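Local coordinates for inositol polyphosphate multikinase alpha (Arabidopsis thaliana, PDB 4FRF), which phosphorylates inositol phosphates with broad substrate specificity, using ATP to convert inositol 1,4,5-trisphosphate to inositol 1,3,4,5,6-pentakisphosphate, at residues S84-K89 against F121-F126; V88-R93 against C209-V214; L188-E193 against P230-V235. All blocks are in the same frame, centred on the assembly; numbering follows the deposited sequence.

In the fold
All three contacts belong to the central five-stranded antiparallel sheet of the kinase domain. Interactions 1 and 2 share strand 83-90, which pairs with strand 121-130 on one side and strand 209-216 on the other. Their centres are about 7 Å apart, and both use V88 and K89. Interaction 3 adds helix 187-200, packed on strand 231-235, the next strand after 209-216. Its centre is about 11 Å from that of interaction 2 and 13 Å from that of interaction 1. Along the chain, 1 and 2 start together, 1 precedes 3, and the segments of 2 and 3 alternate. The sheet thus gathers distant chain parts around strand 83-90, which carries most of the family's PxxxDxKxG motif.

Interaction 1. Residues S84-K89 against F121-F126; sequences SVMDVK and FRISGF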
ATOM      1  N   SER A  84      -5.282  23.780 -15.714  1.00101.90           N
ATOM      2  CA  SER A  84      -4.428  22.638 -16.036  1.00 99.58           C
ATOM      3  C   SER A  84      -4.973  21.444 -15.280  1.00 97.13           C
ATOM      4  O   SER A  84      -5.363  21.573 -14.123  1.00 95.52           O
ATOM      5  CB  SER A  84      -2.985  22.896 -15.605  1.00 97.64           C
ATOM      6  OG  SER A  84      -2.417  24.003 -16.289  1.00100.72           O
ATOM      7  N   VAL A  85      -4.994  20.286 -15.928  1.00 97.41           N
ATOM      8  CA  VAL A  85      -5.567  19.075 -15.327  1.00 96.44           C
ATOM      9  C   VAL A  85      -4.680  17.823 -15.563  1.00 94.56           C
ATOM     10  O   VAL A  85      -3.987  17.734 -16.571  1.00 95.62           O
ATOM     11  CB  VAL A  85      -7.011  18.831 -15.850  1.00 98.35           C
ATOM     12  CG1 VAL A  85      -7.013  18.711 -17.340  1.00101.36           C
ATOM     13  CG2 VAL A  85      -7.597  17.582 -15.239  1.00 99.41           C
ATOM     14  N   MET A  86      -4.674  16.890 -14.608  1.00 92.41           N
ATOM     15  CA  MET A  86      -3.920  15.622 -14.770  1.00 92.11           C
ATOM     16  C   MET A  86      -4.630  14.414 -14.176  1.00 90.69           C
ATOM     17  O   MET A  86      -5.131  14.470 -13.060  1.00 88.58           O
ATOM     18  CB  MET A  86      -2.514  15.715 -14.172  1.00 89.80           C
ATOM     19  CG  MET A  86      -1.735  14.396 -14.276  1.00 90.55           C
ATOM     20  SD  MET A  86      -0.290  14.305 -13.197  1.00 92.28           S
ATOM     21  CE  MET A  86       0.974  14.900 -14.311  1.00 94.97           C
ATOM     22  N   ASP A  87      -4.614  13.303 -14.898  1.00 92.21           N
ATOM     23  CA  ASP A  87      -5.286  12.113 -14.424  1.00 93.62           C
ATOM     24  C   ASP A  87      -4.353  10.906 -14.266  1.00 93.45           C
ATOM     25  O   ASP A  87      -3.772  10.412 -15.246  1.00 94.76           O
ATOM     26  CB  ASP A  87      -6.496  11.776 -15.288  1.00 96.91           C
ATOM     27  CG  ASP A  87      -6.120  11.079 -16.578  1.00102.73           C
ATOM     28  OD1 ASP A  87      -5.511  11.728 -17.458  1.00106.71           O
ATOM     29  OD2 ASP A  87      -6.479   9.888 -16.733  1.00108.46           O
ATOM     30  N   VAL A  88      -4.238  10.438 -13.017  1.00 91.60           N
ATOM     31  CA  VAL A  88      -3.331   9.371 -12.643  1.00 90.12           C
ATOM     32  C   VAL A  88      -4.068   8.092 -12.274  1.00 91.03           C
ATOM     33  O   VAL A  88      -5.009   8.113 -11.481  1.00 90.72           O
ATOM     34  CB  VAL A  88      -2.514   9.794 -11.468  1.00 87.29           C
ATOM     35  CG1 VAL A  88      -1.322   8.871 -11.297  1.00 84.84           C
ATOM     36  CG2 VAL A  88      -2.079  11.228 -11.664  1.00 87.69           C
ATOM     37  N   LYS A  89      -3.621   6.980 -12.849  1.00 93.02           N
ATOM     38  CA  LYS A  89      -4.173   5.663 -12.564  1.00 94.53           C
ATOM     39  C   LYS A  89      -3.562   5.115 -11.289  1.00 93.48           C
ATOM     40  O   LYS A  89      -2.380   4.757 -11.254  1.00 93.72           O
ATOM     41  CB  LYS A  89      -3.864   4.726 -13.716  1.00 96.68           C
ATOM     42  CG  LYS A  89      -4.994   3.810 -14.085  1.00101.25           C
ATOM     43  CD  LYS A  89      -5.256   3.863 -15.594  1.00106.79           C
ATOM     44  CE  LYS A  89      -6.556   3.169 -15.953  1.00110.37           C
ATOM     45  NZ  LYS A  89      -6.888   3.347 -17.390  1.00113.69           N
ATOM     46  N   PHE A 121       1.623   3.785  -9.196  1.00 79.65           N
ATOM     47  CA  PHE A 121       0.684   4.550 -10.014  1.00 80.13           C
ATOM     48  C   PHE A 121       1.153   4.796 -11.451  1.00 82.92           C
ATOM     49  O   PHE A 121       2.198   4.290 -11.863  1.00 85.37           O
ATOM     50  CB  PHE A 121       0.451   5.876  -9.349  1.00 77.93           C
ATOM     51  CG  PHE A 121       1.692   6.686  -9.190  1.00 76.52           C
ATOM     52  CD1 PHE A 121       2.498   6.535  -8.066  1.00 75.66           C
ATOM     53  CD2 PHE A 121       2.045   7.626 -10.148  1.00 78.18           C
ATOM     54  CE1 PHE A 121       3.642   7.308  -7.897  1.00 74.68           C
ATOM     55  CE2 PHE A 121       3.166   8.415  -9.989  1.00 77.89           C
ATOM     56  CZ  PHE A 121       3.978   8.251  -8.861  1.00 78.90           C
ATOM     57  N   ARG A 122       0.407   5.631 -12.185  1.00 82.41           N
ATOM     58  CA  ARG A 122       0.634   5.817 -13.625  1.00 84.14           C
ATOM     59  C   ARG A 122      -0.032   7.096 -14.178  1.00 85.02           C
ATOM     60  O   ARG A 122      -1.253   7.134 -14.371  1.00 85.81           O
ATOM     61  CB  ARG A 122       0.094   4.611 -14.388  1.00 85.64           C
ATOM     62  CG  ARG A 122       0.755   4.366 -15.724  1.00 88.88           C
ATOM     63  CD  ARG A 122      -0.146   3.564 -16.686  1.00 91.33           C
ATOM     64  NE  ARG A 122      -0.947   2.536 -16.023  1.00 91.42           N
ATOM     65  CZ  ARG A 122      -1.632   1.586 -16.663  1.00 98.93           C
ATOM     66  NH1 ARG A 122      -1.600   1.508 -17.988  1.00105.45           N
ATOM     67  NH2 ARG A 122      -2.343   0.704 -15.983  1.00102.34           N
ATOM     68  N   ILE A 123       0.771   8.113 -14.487  1.00 83.96           N
ATOM     69  CA  ILE A 123       0.248   9.314 -15.132  1.00 83.88           C
ATOM     70  C   ILE A 123      -0.333   8.964 -16.508  1.00 87.16           C
ATOM     71  O   ILE A 123       0.371   8.442 -17.374  1.00 89.16           O
ATOM     72  CB  ILE A 123       1.324  10.365 -15.283  1.00 83.61           C
ATOM     73  CG1 ILE A 123       1.841  10.770 -13.917  1.00 77.91           C
ATOM     74  CG2 ILE A 123       0.780  11.555 -15.986  1.00 85.06           C
ATOM     75  CD1 ILE A 123       3.088  11.567 -13.972  1.00 77.42           C
ATOM     76  N   SER A 124      -1.638   9.189 -16.670  1.00 87.71           N
ATOM     77  CA  SER A 124      -2.382   8.692 -17.836  1.00 90.46           C
ATOM     78  C   SER A 124      -2.545   9.796 -18.850  1.00 92.91           C
ATOM     79  O   SER A 124      -2.836   9.551 -20.031  1.00 96.06           O
ATOM     80  CB  SER A 124      -3.770   8.201 -17.420  1.00 90.00           C
ATOM     81  OG  SER A 124      -3.715   6.913 -16.840  1.00 92.65           O
ATOM     82  N   GLY A 125      -2.430  11.020 -18.367  1.00 90.99           N
ATOM     83  CA  GLY A 125      -2.582  12.162 -19.192  1.00 92.13           C
ATOM     84  C   GLY A 125      -2.626  13.401 -18.348  1.00 91.21           C
ATOM     85  O   GLY A 125      -2.927  13.344 -17.151  1.00 87.83           O
ATOM     86  N   PHE A 126      -2.290  14.521 -18.977  1.00 93.82           N
ATOM     87  CA  PHE A 126      -2.438  15.820 -18.385  1.00 93.98           C
ATOM     88  C   PHE A 126      -2.584  16.814 -19.497  1.00 97.73           C
ATOM     89  O   PHE A 126      -2.405  16.463 -20.664  1.00100.61           O
ATOM     90  CB  PHE A 126      -1.220  16.163 -17.529  1.00 92.75           C
ATOM     91  CG  PHE A 126       0.069  16.274 -18.305  1.00 95.76           C
ATOM     92  CD1 PHE A 126       0.502  17.491 -18.776  1.00 98.49           C
ATOM     93  CD2 PHE A 126       0.891  15.176 -18.472  1.00 97.47           C
ATOM     94  CE1 PHE A 126       1.699  17.603 -19.445  1.00100.78           C
ATOM     95  CE2 PHE A 126       2.090  15.290 -19.151  1.00 99.67           C
ATOM     96  CZ  PHE A 126       2.483  16.507 -19.643  1.00100.23           C
TER
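M86 to K89 pair with R122 to F126 as neighbouring antiparallel strands, 83-90 and 121-130, in the buried centre of the sheet. M86 sits across from F126 and V88 across from I123, both as non-hydrogen-bonded pairs. Between them S124 and G125 both face D87, a classic beta bulge. D87 N donates to G125 O at 2.8 Å, nearly straight at 167°. D87 O accepts S124 N at 2.8 Å in its carbonyl plane; the bond from G125 N to the same oxygen is weak. K89 N reaches R122 O at 2.8 Å from above the carbonyl plane.

D87, K89 and G91 fit the PxxxDxKxG signature of inositol polyphosphate kinases. In relatives this motif serves the inositol phosphate site, and it probably does so here.

On the M86 face, CG stands anti to the backbone N (chi1 178°). The bend at chi3 then lays M86 CE against I123 CG2 at 3.7 Å. M86 CB meets F126 CB at 3.6 Å, and V88 CG1 approaches F121 CD2 obliquely at 3.8 Å. T155 and L156 of helix 149-158 pack on this face. On the D87 face, K89 CD lies over one face of the R122 guanidinium, offset toward its rim. R122 NH2 is salt-bridged to D111, and D87 OD2 to R141.

Interaction 2. Residues V88-R93 against C209-V214; sequences VKMGSR and CSILMV
V88 and I211 form an antiparallel hydrogen-bonded pair that joins strands 83-90 and 209-216. V88 N donates to I211 O at 2.8 Å and 166°. I211 N returns a bond to V88 O at 2.6 Å. Two residues further on, M90 N gives C209 O a longer bond of 3.1 Å, bent to 142° but in the carbonyl plane.

The tightly packed part is the face that carries V88, M90 and I211. The M90 chain turns at chi2 (-70°), which brings its end methyl back to the isoleucine. The two side chains cross obliquely. M90 CG rests on I211 CG1 at 3.8 Å, and M90 CE meets I211 CD1 at 3.7 Å, so two points of the methionine grip one branch.

The other face is looser. There K89 and S210 form a non-hydrogen-bonded pair, with K89 CG 4.0 Å from S210 OG. K89 is partly exposed. Beyond M90 the chain leaves the strand. The backbone angles of G91 call for a glycine, the last residue of the family's PxxxDxKxG signature. The loop that follows packs on the second subunit.

Helix 249-265 covers the packed face, with F258 on V88 and both F251 and F258 on M90. Strand 121-130 flanks V88 and K89, while strand 231-235 bonds to S210 and L212 on the far edge of 209-216.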
ATOM      1  N   VAL A  88      -4.238  10.438 -13.017  1.00 91.60           N
ATOM      2  CA  VAL A  88      -3.331   9.371 -12.643  1.00 90.12           C
ATOM      3  C   VAL A  88      -4.068   8.092 -12.274  1.00 91.03           C
ATOM      4  O   VAL A  88      -5.009   8.113 -11.481  1.00 90.72           O
ATOM      5  CB  VAL A  88      -2.514   9.794 -11.468  1.00 87.29           C
ATOM      6  CG1 VAL A  88      -1.322   8.871 -11.297  1.00 84.84           C
ATOM      7  CG2 VAL A  88      -2.079  11.228 -11.664  1.00 87.69           C
ATOM      8  N   LYS A  89      -3.621   6.980 -12.849  1.00 93.02           N
ATOM      9  CA  LYS A  89      -4.173   5.663 -12.564  1.00 94.53           C
ATOM     10  C   LYS A  89      -3.562   5.115 -11.289  1.00 93.48           C
ATOM     11  O   LYS A  89      -2.380   4.757 -11.254  1.00 93.72           O
ATOM     12  CB  LYS A  89      -3.864   4.726 -13.716  1.00 96.68           C
ATOM     13  CG  LYS A  89      -4.994   3.810 -14.085  1.00101.25           C
ATOM     14  CD  LYS A  89      -5.256   3.863 -15.594  1.00106.79           C
ATOM     15  CE  LYS A  89      -6.556   3.169 -15.953  1.00110.37           C
ATOM     16  NZ  LYS A  89      -6.888   3.347 -17.390  1.00113.69           N
ATOM     17  N   MET A  90      -4.355   5.088 -10.226  1.00 93.52           N
ATOM     18  CA  MET A  90      -3.890   4.603  -8.938  1.00 91.50           C
ATOM     19  C   MET A  90      -3.952   3.102  -8.862  1.00 92.94           C
ATOM     20  O   MET A  90      -4.973   2.492  -9.190  1.00 94.20           O
ATOM     21  CB  MET A  90      -4.723   5.199  -7.831  1.00 90.15           C
ATOM     22  CG  MET A  90      -4.337   6.601  -7.524  1.00 91.72           C
ATOM     23  SD  MET A  90      -2.729   6.615  -6.740  1.00 96.37           S
ATOM     24  CE  MET A  90      -2.205   8.280  -7.090  1.00 97.57           C
ATOM     25  N   GLY A  91      -2.849   2.496  -8.444  1.00 93.15           N
ATOM     26  CA  GLY A  91      -2.835   1.071  -8.179  1.00 95.27           C
ATOM     27  C   GLY A  91      -1.540   0.379  -8.527  1.00 96.87           C
ATOM     28  O   GLY A  91      -1.082   0.441  -9.675  1.00 98.51           O
ATOM     29  N   SER A  92      -0.956  -0.280  -7.515  1.00 96.80           N
ATOM     30  CA  SER A  92       0.201  -1.171  -7.669  1.00 97.92           C
ATOM     31  C   SER A  92      -0.023  -2.227  -8.773  1.00100.45           C
ATOM     32  O   SER A  92       0.920  -2.676  -9.416  1.00101.18           O
ATOM     33  CB  SER A  92       0.501  -1.844  -6.326  1.00 97.32           C
ATOM     34  OG  SER A  92       1.773  -2.483  -6.317  1.00102.28           O
ATOM     35  N   ARG A  93      -1.278  -2.625  -8.958  1.00102.11           N
ATOM     36  CA  ARG A  93      -1.707  -3.348 -10.153  1.00106.20           C
ATOM     37  C   ARG A  93      -3.008  -2.726 -10.642  1.00107.46           C
ATOM     38  O   ARG A  93      -3.662  -1.991  -9.912  1.00105.59           O
ATOM     39  CB  ARG A  93      -1.946  -4.820  -9.840  1.00107.57           C
ATOM     40  CG  ARG A  93      -3.002  -5.030  -8.770  1.00107.51           C
ATOM     41  CD  ARG A  93      -3.628  -6.407  -8.831  1.00111.24           C
ATOM     42  NE  ARG A  93      -4.770  -6.489  -7.926  1.00113.01           N
ATOM     43  CZ  ARG A  93      -4.684  -6.740  -6.623  1.00114.42           C
ATOM     44  NH1 ARG A  93      -3.501  -6.989  -6.054  1.00114.78           N
ATOM     45  NH2 ARG A  93      -5.786  -6.764  -5.889  1.00115.79           N
ATOM     46  N   CYS A 209      -8.851   2.579 -11.278  1.00 93.45           N
ATOM     47  CA  CYS A 209      -9.546   3.786 -10.894  1.00 93.26           C
ATOM     48  C   CYS A 209      -8.514   4.934 -10.726  1.00 90.28           C
ATOM     49  O   CYS A 209      -7.382   4.693 -10.336  1.00 87.60           O
ATOM     50  CB  CYS A 209     -10.306   3.477  -9.597  1.00 92.21           C
ATOM     51  SG  CYS A 209     -11.023   4.838  -8.686  1.00 96.81           S
ATOM     52  N   SER A 210      -8.867   6.147 -11.156  1.00 90.81           N
ATOM     53  CA  SER A 210      -7.868   7.224 -11.305  1.00 88.61           C
ATOM     54  C   SER A 210      -8.054   8.361 -10.317  1.00 86.92           C
ATOM     55  O   SER A 210      -9.168   8.659  -9.907  1.00 88.31           O
ATOM     56  CB  SER A 210      -7.891   7.795 -12.734  1.00 91.08           C
ATOM     57  OG  SER A 210      -7.706   6.781 -13.717  1.00 92.93           O
ATOM     58  N   ILE A 211      -6.962   9.027  -9.977  1.00 84.70           N
ATOM     59  CA  ILE A 211      -7.045  10.291  -9.285  1.00 84.71           C
ATOM     60  C   ILE A 211      -6.952  11.429 -10.283  1.00 87.63           C
ATOM     61  O   ILE A 211      -6.169  11.365 -11.226  1.00 88.86           O
ATOM     62  CB  ILE A 211      -5.932  10.463  -8.298  1.00 81.76           C
ATOM     63  CG1 ILE A 211      -6.283   9.769  -6.992  1.00 82.88           C
ATOM     64  CG2 ILE A 211      -5.700  11.927  -8.030  1.00 81.58           C
ATOM     65  CD1 ILE A 211      -5.245   9.963  -5.911  1.00 81.76           C
ATOM     66  N   LEU A 212      -7.722  12.489 -10.042  1.00 88.68           N
ATOM     67  CA  LEU A 212      -7.693  13.663 -10.879  1.00 90.06           C
ATOM     68  C   LEU A 212      -7.262  14.884 -10.098  1.00 89.14           C
ATOM     69  O   LEU A 212      -7.894  15.246  -9.111  1.00 89.61           O
ATOM     70  CB  LEU A 212      -9.066  13.910 -11.466  1.00 93.64           C
ATOM     71  CG  LEU A 212      -9.124  14.989 -12.548  1.00 96.79           C
ATOM     72  CD1 LEU A 212     -10.286  14.737 -13.475  1.00 97.96           C
ATOM     73  CD2 LEU A 212      -9.226  16.370 -11.923  1.00100.76           C
ATOM     74  N   MET A 213      -6.202  15.540 -10.569  1.00 88.48           N
ATOM     75  CA  MET A 213      -5.790  16.841 -10.033  1.00 86.97           C
ATOM     76  C   MET A 213      -6.177  17.950 -11.007  1.00 89.17           C
ATOM     77  O   MET A 213      -6.213  17.739 -12.223  1.00 90.22           O
ATOM     78  CB  MET A 213      -4.282  16.871  -9.779  1.00 84.86           C
ATOM     79  CG  MET A 213      -3.760  15.685  -8.951  1.00 84.07           C
ATOM     80  SD  MET A 213      -1.998  15.791  -8.497  1.00 82.28           S
ATOM     81  CE  MET A 213      -1.219  15.431 -10.081  1.00 83.13           C
ATOM     82  N   VAL A 214      -6.500  19.119 -10.466  1.00 89.08           N
ATOM     83  CA  VAL A 214      -6.783  20.287 -11.291  1.00 91.95           C
ATOM     84  C   VAL A 214      -6.516  21.570 -10.527  1.00 92.04           C
ATOM     85  O   VAL A 214      -6.496  21.572  -9.293  1.00 90.08           O
ATOM     86  CB  VAL A 214      -8.248  20.291 -11.839  1.00 94.50           C
ATOM     87  CG1 VAL A 214      -9.251  20.060 -10.732  1.00 93.20           C
ATOM     88  CG2 VAL A 214      -8.537  21.592 -12.522  1.00 98.13           C
TER

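Interaction 3. Residues L188-E193 against P230-V235; sequences LTQLLE and PQVKLV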
ATOM      1  N   LEU A 188      -1.327  18.246  -1.369  1.00 79.86           N
ATOM      2  CA  LEU A 188      -0.659  17.356  -0.429  1.00 78.19           C
ATOM      3  C   LEU A 188      -1.596  17.065   0.740  1.00 78.12           C
ATOM      4  O   LEU A 188      -1.937  15.908   1.006  1.00 76.18           O
ATOM      5  CB  LEU A 188       0.680  17.933   0.065  1.00 77.16           C
ATOM      6  CG  LEU A 188       1.493  16.911   0.875  1.00 73.42           C
ATOM      7  CD1 LEU A 188       1.730  15.675   0.049  1.00 70.53           C
ATOM      8  CD2 LEU A 188       2.828  17.477   1.421  1.00 71.17           C
ATOM      9  N   THR A 189      -2.076  18.132   1.374  1.00 79.44           N
ATOM     10  CA  THR A 189      -3.048  18.011   2.443  1.00 80.04           C
ATOM     11  C   THR A 189      -4.208  17.134   2.001  1.00 80.24           C
ATOM     12  O   THR A 189      -4.643  16.253   2.727  1.00 80.17           O
ATOM     13  CB  THR A 189      -3.607  19.374   2.824  1.00 82.47           C
ATOM     14  OG1 THR A 189      -2.535  20.238   3.218  1.00 86.49           O
ATOM     15  CG2 THR A 189      -4.609  19.248   3.965  1.00 82.90           C
ATOM     16  N   GLN A 190      -4.731  17.405   0.811  1.00 81.96           N
ATOM     17  CA  GLN A 190      -5.866  16.657   0.302  1.00 81.19           C
ATOM     18  C   GLN A 190      -5.500  15.182   0.136  1.00 78.64           C
ATOM     19  O   GLN A 190      -6.199  14.308   0.646  1.00 78.57           O
ATOM     20  CB  GLN A 190      -6.394  17.275  -1.012  1.00 82.85           C
ATOM     21  CG  GLN A 190      -7.039  18.639  -0.818  1.00 85.21           C
ATOM     22  CD  GLN A 190      -7.424  19.342  -2.134  1.00 90.33           C
ATOM     23  OE1 GLN A 190      -7.940  18.717  -3.074  1.00 92.66           O
ATOM     24  NE2 GLN A 190      -7.232  20.661  -2.173  1.00 88.88           N
ATOM     25  N   LEU A 191      -4.380  14.904  -0.521  1.00 76.79           N
ATOM     26  CA  LEU A 191      -3.968  13.516  -0.720  1.00 75.19           C
ATOM     27  C   LEU A 191      -3.802  12.790   0.623  1.00 73.44           C
ATOM     28  O   LEU A 191      -4.152  11.603   0.758  1.00 72.62           O
ATOM     29  CB  LEU A 191      -2.674  13.448  -1.519  1.00 75.01           C
ATOM     30  CG  LEU A 191      -2.815  13.672  -3.023  1.00 76.32           C
ATOM     31  CD1 LEU A 191      -1.469  13.458  -3.727  1.00 74.88           C
ATOM     32  CD2 LEU A 191      -3.861  12.740  -3.591  1.00 76.41           C
ATOM     33  N   LEU A 192      -3.307  13.524   1.618  1.00 71.92           N
ATOM     34  CA  LEU A 192      -3.126  12.994   2.952  1.00 70.14           C
ATOM     35  C   LEU A 192      -4.431  12.593   3.616  1.00 72.05           C
ATOM     36  O   LEU A 192      -4.543  11.473   4.162  1.00 73.04           O
ATOM     37  CB  LEU A 192      -2.376  13.979   3.819  1.00 68.49           C
ATOM     38  CG  LEU A 192      -0.874  13.994   3.525  1.00 67.15           C
ATOM     39  CD1 LEU A 192      -0.191  15.084   4.313  1.00 64.38           C
ATOM     40  CD2 LEU A 192      -0.184  12.614   3.747  1.00 56.95           C
ATOM     41  N   GLU A 193      -5.422  13.476   3.566  1.00 73.34           N
ATOM     42  CA  GLU A 193      -6.751  13.148   4.081  1.00 74.90           C
ATOM     43  C   GLU A 193      -7.289  11.842   3.508  1.00 74.89           C
ATOM     44  O   GLU A 193      -7.840  11.013   4.240  1.00 75.62           O
ATOM     45  CB  GLU A 193      -7.726  14.265   3.795  1.00 77.52           C
ATOM     46  CG  GLU A 193      -7.690  15.365   4.819  1.00 81.55           C
ATOM     47  CD  GLU A 193      -8.808  16.332   4.642  1.00 87.62           C
ATOM     48  OE1 GLU A 193      -9.463  16.303   3.573  1.00 93.15           O
ATOM     49  OE2 GLU A 193      -9.028  17.139   5.558  1.00 91.14           O
ATOM     50  N   PRO A 230      -6.463  24.554  -5.955  1.00 98.79           N
ATOM     51  CA  PRO A 230      -6.151  23.175  -6.358  1.00 95.43           C
ATOM     52  C   PRO A 230      -7.150  22.178  -5.803  1.00 93.81           C
ATOM     53  O   PRO A 230      -7.613  22.339  -4.684  1.00 92.97           O
ATOM     54  CB  PRO A 230      -4.789  22.934  -5.717  1.00 92.16           C
ATOM     55  CG  PRO A 230      -4.781  23.822  -4.536  1.00 92.51           C
ATOM     56  CD  PRO A 230      -5.551  25.038  -4.904  1.00 96.80           C
ATOM     57  N   GLN A 231      -7.444  21.125  -6.558  1.00 93.36           N
ATOM     58  CA  GLN A 231      -8.392  20.133  -6.082  1.00 93.05           C
ATOM     59  C   GLN A 231      -8.155  18.706  -6.533  1.00 90.80           C
ATOM     60  O   GLN A 231      -7.797  18.454  -7.687  1.00 91.91           O
ATOM     61  CB  GLN A 231      -9.820  20.555  -6.388  1.00 96.65           C
ATOM     62  CG  GLN A 231     -10.530  21.060  -5.170  1.00101.55           C
ATOM     63  CD  GLN A 231     -11.822  21.761  -5.483  1.00111.60           C
ATOM     64  OE1 GLN A 231     -12.239  21.861  -6.647  1.00117.07           O
ATOM     65  NE2 GLN A 231     -12.458  22.291  -4.446  1.00116.56           N
ATOM     66  N   VAL A 232      -8.446  17.775  -5.622  1.00 87.75           N
ATOM     67  CA  VAL A 232      -8.287  16.348  -5.856  1.00 85.31           C
ATOM     68  C   VAL A 232      -9.646  15.663  -5.952  1.00 86.61           C
ATOM     69  O   VAL A 232     -10.588  16.039  -5.255  1.00 87.60           O
ATOM     70  CB  VAL A 232      -7.499  15.685  -4.704  1.00 82.00           C
ATOM     71  CG1 VAL A 232      -7.419  14.189  -4.907  1.00 80.21           C
ATOM     72  CG2 VAL A 232      -6.119  16.276  -4.604  1.00 81.05           C
ATOM     73  N   LYS A 233      -9.734  14.642  -6.798  1.00 86.89           N
ATOM     74  CA  LYS A 233     -10.952  13.853  -6.927  1.00 88.87           C
ATOM     75  C   LYS A 233     -10.657  12.486  -7.535  1.00 88.83           C
ATOM     76  O   LYS A 233      -9.627  12.286  -8.174  1.00 89.49           O
ATOM     77  CB  LYS A 233     -12.011  14.599  -7.753  1.00 91.88           C
ATOM     78  CG  LYS A 233     -12.583  15.822  -7.033  1.00 93.80           C
ATOM     79  CD  LYS A 233     -14.037  16.103  -7.415  1.00 98.39           C
ATOM     80  CE  LYS A 233     -14.775  16.900  -6.310  1.00 98.82           C
ATOM     81  NZ  LYS A 233     -13.997  18.067  -5.769  1.00 96.05           N
ATOM     82  N   LEU A 234     -11.526  11.528  -7.257  1.00 88.60           N
ATOM     83  CA  LEU A 234     -11.400  10.204  -7.801  1.00 87.20           C
ATOM     84  C   LEU A 234     -12.425  10.051  -8.884  1.00 89.38           C
ATOM     85  O   LEU A 234     -13.544  10.503  -8.732  1.00 91.09           O
ATOM     86  CB  LEU A 234     -11.682   9.175  -6.719  1.00 86.59           C
ATOM     87  CG  LEU A 234     -10.532   8.689  -5.861  1.00 84.91           C
ATOM     88  CD1 LEU A 234      -9.850   9.856  -5.169  1.00 84.65           C
ATOM     89  CD2 LEU A 234     -11.057   7.686  -4.857  1.00 85.52           C
ATOM     90  N   VAL A 235     -12.075   9.326  -9.937  1.00 89.27           N
ATOM     91  CA  VAL A 235     -12.985   9.124 -11.049  1.00 92.32           C
ATOM     92  C   VAL A 235     -12.982   7.678 -11.528  1.00 93.41           C
ATOM     93  O   VAL A 235     -12.211   6.873 -11.056  1.00 91.17           O
ATOM     94  CB  VAL A 235     -12.658  10.074 -12.232  1.00 93.94           C
ATOM     95  CG1 VAL A 235     -12.681  11.526 -11.778  1.00 92.54           C
ATOM     96  CG2 VAL A 235     -11.322   9.729 -12.844  1.00 91.39           C
TER
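Q190 of helix 187-200 holds the start of strand 231-235, the outermost strand at this end of the central sheet. Its side-chain amide bridges two backbone groups that flank Q231. The carbonyl oxygen Q190 OE1 accepts V232 N at 2.8 Å. The donor lies close to the line of the side-chain C=O, although the angle at the hydrogen is only 134°. The amide nitrogen Q190 NE2 donates to P230 O at 3.0 Å and is straighter, at 167°. This acceptor lies in the glutamine's amide plane, but the nitrogen stands well above the carbonyl plane of P230. NE2 also donates to H185 O, so the amide is gripped at both ends and its rotation is fixed. The chain is extended beyond CG, which carries the amide from the helix across to the strand.

The contact belongs to a helix-on-sheet layer. Helix and strand segments run 8.3 Å apart at closest approach, their directions 32° apart. The residue after V235 is an aspartate that probably corresponds to the metal-binding aspartate of the protein-kinase DFG motif.

V232 points toward the helix and packs beside the amide. Its CG2 touches Q190 CB at 3.7 Å and sits 3.4 Å from Q190 OE1. Its other methyl, CG1, meets L191 CD2 at 4.1 Å, the two side chains crossing at about a right angle. With an alanine at Q190, the N-H of V232 and the carbonyls of P230 and H185 would probably lose their amide partner. L191 also packs on F258, I259 and I262 of helix 249-265, and V232 on I187 and L194.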